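Long-range contact in protein (lectin) (Hyacinthoides hispanica, PDB 1B2P), which binds mannose, as a bulb-type lectin of the monocot family that assembles from four copies of one chain: residues His13-Glu21 against Asn61-Pro69. Sequence-based numbering, arbitrary orientation.
Sequences HPQILHATE and NGCRAVLQP
L17 and A65 form the antiparallel hydrogen-bonded pair that joins strand 16-18 to strand 64-67, whose axes approach to 4.7 Å. L17 N donates to A65 O and A65 N to L17 O, each at 2.8 Å and nearly straight (166°). Beyond this pair, water takes over: one molecule accepts from A19 N and donates to C63 O, and at the other end another accepts from L67 N. On one face I16 and V66 lie side by side, I16 CG1 being 4.1 Å from V66 CG1. A chi1 of -69° keeps CG1 of I16 beside the backbone N and puts CG2 anti to it; I16 CG2 crosses to R64 CB at 4.0 Å and also lies over the centre of the H18 ring. L17 and A65 share the opposite face, their CB atoms 4.2 Å apart; A65 and, beyond the strand, C63, disulfide-bonded to C40, touch M36 of strand 30-36. H18 N donates to E21 OE1 (2.8 Å), reaching it from above the carboxylate plane, within the type II turn H18-E21. Within this chain strand 16-18 is the outermost of four antiparallel strands of the bulb-lectin fold, held to its neighbour by one direct backbone pair, a water bridge at the A19/C63 end and apolar contacts on both faces.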
loop_
_atom_site.group_PDB
_atom_site.type_symbol
_atom_site.label_atom_id
_atom_site.label_comp_id
_atom_site.label_asym_id
_atom_site.label_seq_id
_atom_site.Cartn_x
_atom_site.Cartn_y
_atom_site.Cartn_z
ATOM N N HIS A 13 8.364 -3.679 13.352
ATOM C CA HIS A 13 7.099 -4.389 13.571
ATOM C C HIS A 13 6.563 -4.892 12.264
ATOM O O HIS A 13 6.865 -4.261 11.237
ATOM C CB HIS A 13 6.055 -3.449 14.223
ATOM C CG HIS A 13 5.821 -2.279 13.298
ATOM N ND1 HIS A 13 4.748 -2.231 12.417
ATOM C CD2 HIS A 13 6.526 -1.114 13.095
ATOM C CE1 HIS A 13 4.824 -1.111 11.707
ATOM N NE2 HIS A 13 5.882 -0.430 12.074
ATOM N N PRO A 14 5.752 -5.921 12.281
ATOM C CA PRO A 14 5.393 -6.716 13.387
ATOM C C PRO A 14 6.433 -7.683 13.870
ATOM O O PRO A 14 7.239 -8.184 13.066
ATOM C CB PRO A 14 4.141 -7.479 12.979
ATOM C CG PRO A 14 4.369 -7.704 11.515
ATOM C CD PRO A 14 5.152 -6.502 11.053
ATOM N N GLN A 15 6.333 -8.000 15.170
ATOM C CA GLN A 15 7.144 -9.047 15.738
ATOM C C GLN A 15 6.229 -10.213 16.308
ATOM O O GLN A 15 6.837 -11.140 16.850
ATOM C CB GLN A 15 8.027 -8.635 16.918
ATOM C CG GLN A 15 9.001 -7.504 16.464
ATOM C CD GLN A 15 9.795 -6.903 17.648
ATOM O OE1 GLN A 15 10.363 -5.741 17.487
ATOM N NE2 GLN A 15 10.056 -7.618 18.647
ATOM N N ILE A 16 4.996 -10.030 16.086
ATOM C CA ILE A 16 4.154 -11.202 16.602
ATOM C C ILE A 16 3.000 -11.140 15.651
ATOM O O ILE A 16 2.504 -10.095 15.168
ATOM C CB ILE A 16 3.569 -10.776 17.975
ATOM C CG1 ILE A 16 4.672 -10.674 19.045
ATOM C CG2 ILE A 16 2.547 -11.908 18.303
ATOM C CD1 ILE A 16 4.094 -10.409 20.463
ATOM N N LEU A 17 2.497 -12.367 15.254
ATOM C CA LEU A 17 1.194 -12.438 14.590
ATOM C C LEU A 17 0.180 -13.036 15.611
ATOM O O LEU A 17 0.425 -14.183 15.947
ATOM C CB LEU A 17 1.342 -13.430 13.456
ATOM C CG LEU A 17 1.799 -13.040 12.082
ATOM C CD1 LEU A 17 1.422 -14.201 11.127
ATOM C CD2 LEU A 17 1.180 -11.746 11.564
ATOM N N HIS A 18 -0.670 -12.162 16.031
ATOM C CA HIS A 18 -1.698 -12.662 16.983
ATOM C C HIS A 18 -2.740 -13.284 16.089
ATOM O O HIS A 18 -2.863 -13.256 14.897
ATOM C CB HIS A 18 -2.355 -11.409 17.642
ATOM C CG HIS A 18 -1.395 -10.684 18.529
ATOM N ND1 HIS A 18 -1.018 -11.149 19.767
ATOM C CD2 HIS A 18 -0.706 -9.528 18.321
ATOM C CE1 HIS A 18 -0.138 -10.333 20.312
ATOM N NE2 HIS A 18 0.050 -9.343 19.459
ATOM N N ALA A 19 -3.674 -14.034 16.826
ATOM C CA ALA A 19 -4.755 -14.694 16.132
ATOM C C ALA A 19 -5.579 -13.807 15.247
ATOM O O ALA A 19 -5.915 -12.634 15.616
ATOM C CB ALA A 19 -5.740 -15.293 17.217
ATOM N N THR A 20 -5.917 -14.202 14.051
ATOM C CA THR A 20 -6.581 -13.555 12.979
ATOM C C THR A 20 -5.652 -12.636 12.143
ATOM O O THR A 20 -6.167 -12.126 11.168
ATOM C CB THR A 20 -7.768 -12.592 13.362
ATOM O OG1 THR A 20 -7.399 -11.480 14.123
ATOM C CG2 THR A 20 -8.649 -13.444 14.280
ATOM N N GLU A 21 -4.469 -12.388 12.694
ATOM C CA GLU A 21 -3.588 -11.515 11.855
ATOM C C GLU A 21 -2.853 -12.337 10.771
ATOM O O GLU A 21 -2.565 -13.527 10.971
ATOM C CB GLU A 21 -2.556 -10.884 12.833
ATOM C CG GLU A 21 -3.297 -9.898 13.763
ATOM C CD GLU A 21 -2.326 -9.236 14.729
ATOM O OE1 GLU A 21 -1.214 -9.607 15.027
ATOM O OE2 GLU A 21 -2.778 -8.143 15.267
ATOM N N ASN A 61 -5.541 -22.438 22.530
ATOM C CA ASN A 61 -6.348 -21.264 22.285
ATOM C C ASN A 61 -5.519 -19.907 22.309
ATOM O O ASN A 61 -4.492 -19.955 22.956
ATOM C CB ASN A 61 -7.307 -21.048 23.507
ATOM C CG ASN A 61 -8.194 -22.283 23.693
ATOM O OD1 ASN A 61 -8.916 -22.567 22.739
ATOM N ND2 ASN A 61 -8.073 -22.925 24.866
ATOM N N GLY A 62 -6.047 -18.992 21.570
ATOM C CA GLY A 62 -5.436 -17.617 21.729
ATOM C C GLY A 62 -3.931 -17.662 21.326
ATOM O O GLY A 62 -3.018 -17.132 21.960
ATOM N N CYS A 63 -3.685 -18.371 20.218
ATOM C CA CYS A 63 -2.290 -18.641 19.831
ATOM C C CYS A 63 -1.664 -17.380 19.090
ATOM O O CYS A 63 -2.367 -16.580 18.538
ATOM C CB CYS A 63 -2.132 -19.873 18.843
ATOM S SG CYS A 63 -2.869 -21.312 19.840
ATOM N N ARG A 64 -0.358 -17.470 19.209
ATOM C CA ARG A 64 0.429 -16.378 18.433
ATOM C C ARG A 64 1.592 -17.017 17.792
ATOM O O ARG A 64 2.089 -18.057 18.234
ATOM C CB ARG A 64 0.883 -15.305 19.441
ATOM C CG ARG A 64 1.808 -15.837 20.507
ATOM C CD ARG A 64 2.061 -14.711 21.584
ATOM N NE ARG A 64 3.093 -15.081 22.547
ATOM C CZ ARG A 64 2.782 -15.828 23.650
ATOM N NH1 ARG A 64 1.544 -16.303 23.848
ATOM N NH2 ARG A 64 3.776 -16.098 24.483
ATOM N N ALA A 65 2.086 -16.356 16.699
ATOM C CA ALA A 65 3.350 -16.810 16.120
ATOM C C ALA A 65 4.445 -15.692 16.349
ATOM O O ALA A 65 4.054 -14.560 16.130
ATOM C CB ALA A 65 3.095 -17.064 14.627
ATOM N N VAL A 66 5.576 -16.290 16.716
ATOM C CA VAL A 66 6.685 -15.291 16.964
ATOM C C VAL A 66 7.891 -15.873 16.310
ATOM O O VAL A 66 8.126 -17.077 16.214
ATOM C CB VAL A 66 6.866 -15.114 18.459
ATOM C CG1 VAL A 66 5.525 -14.639 19.010
ATOM C CG2 VAL A 66 7.232 -16.409 19.104
ATOM N N LEU A 67 8.838 -14.965 15.904
ATOM C CA LEU A 67 10.112 -15.401 15.363
ATOM C C LEU A 67 11.180 -15.132 16.392
ATOM O O LEU A 67 11.310 -13.994 16.827
ATOM C CB LEU A 67 10.331 -14.602 14.037
ATOM C CG LEU A 67 11.629 -15.064 13.398
ATOM C CD1 LEU A 67 11.696 -16.517 12.887
ATOM C CD2 LEU A 67 11.838 -14.148 12.160
ATOM N N GLN A 68 11.728 -16.213 16.944
ATOM C CA GLN A 68 12.648 -16.027 18.090
ATOM C C GLN A 68 13.978 -15.489 17.632
ATOM O O GLN A 68 14.344 -15.495 16.421
ATOM C CB GLN A 68 12.972 -17.369 18.720
ATOM C CG GLN A 68 11.610 -17.930 19.199
ATOM C CD GLN A 68 11.675 -19.124 20.093
ATOM O OE1 GLN A 68 12.499 -19.987 19.790
ATOM N NE2 GLN A 68 10.760 -19.082 21.088
ATOM N N PRO A 69 14.877 -15.112 18.585
ATOM C CA PRO A 69 16.090 -14.426 18.134
ATOM C C PRO A 69 17.105 -15.420 17.588
ATOM O O PRO A 69 18.177 -14.886 17.186
ATOM C CB PRO A 69 16.698 -13.857 19.462
ATOM C CG PRO A 69 15.534 -13.876 20.388
ATOM C CD PRO A 69 14.441 -14.777 19.969
HETATM O O HOH W 1 8.882 -12.184 16.136
HETATM O O HOH W 2 -3.454 -14.289 19.745
#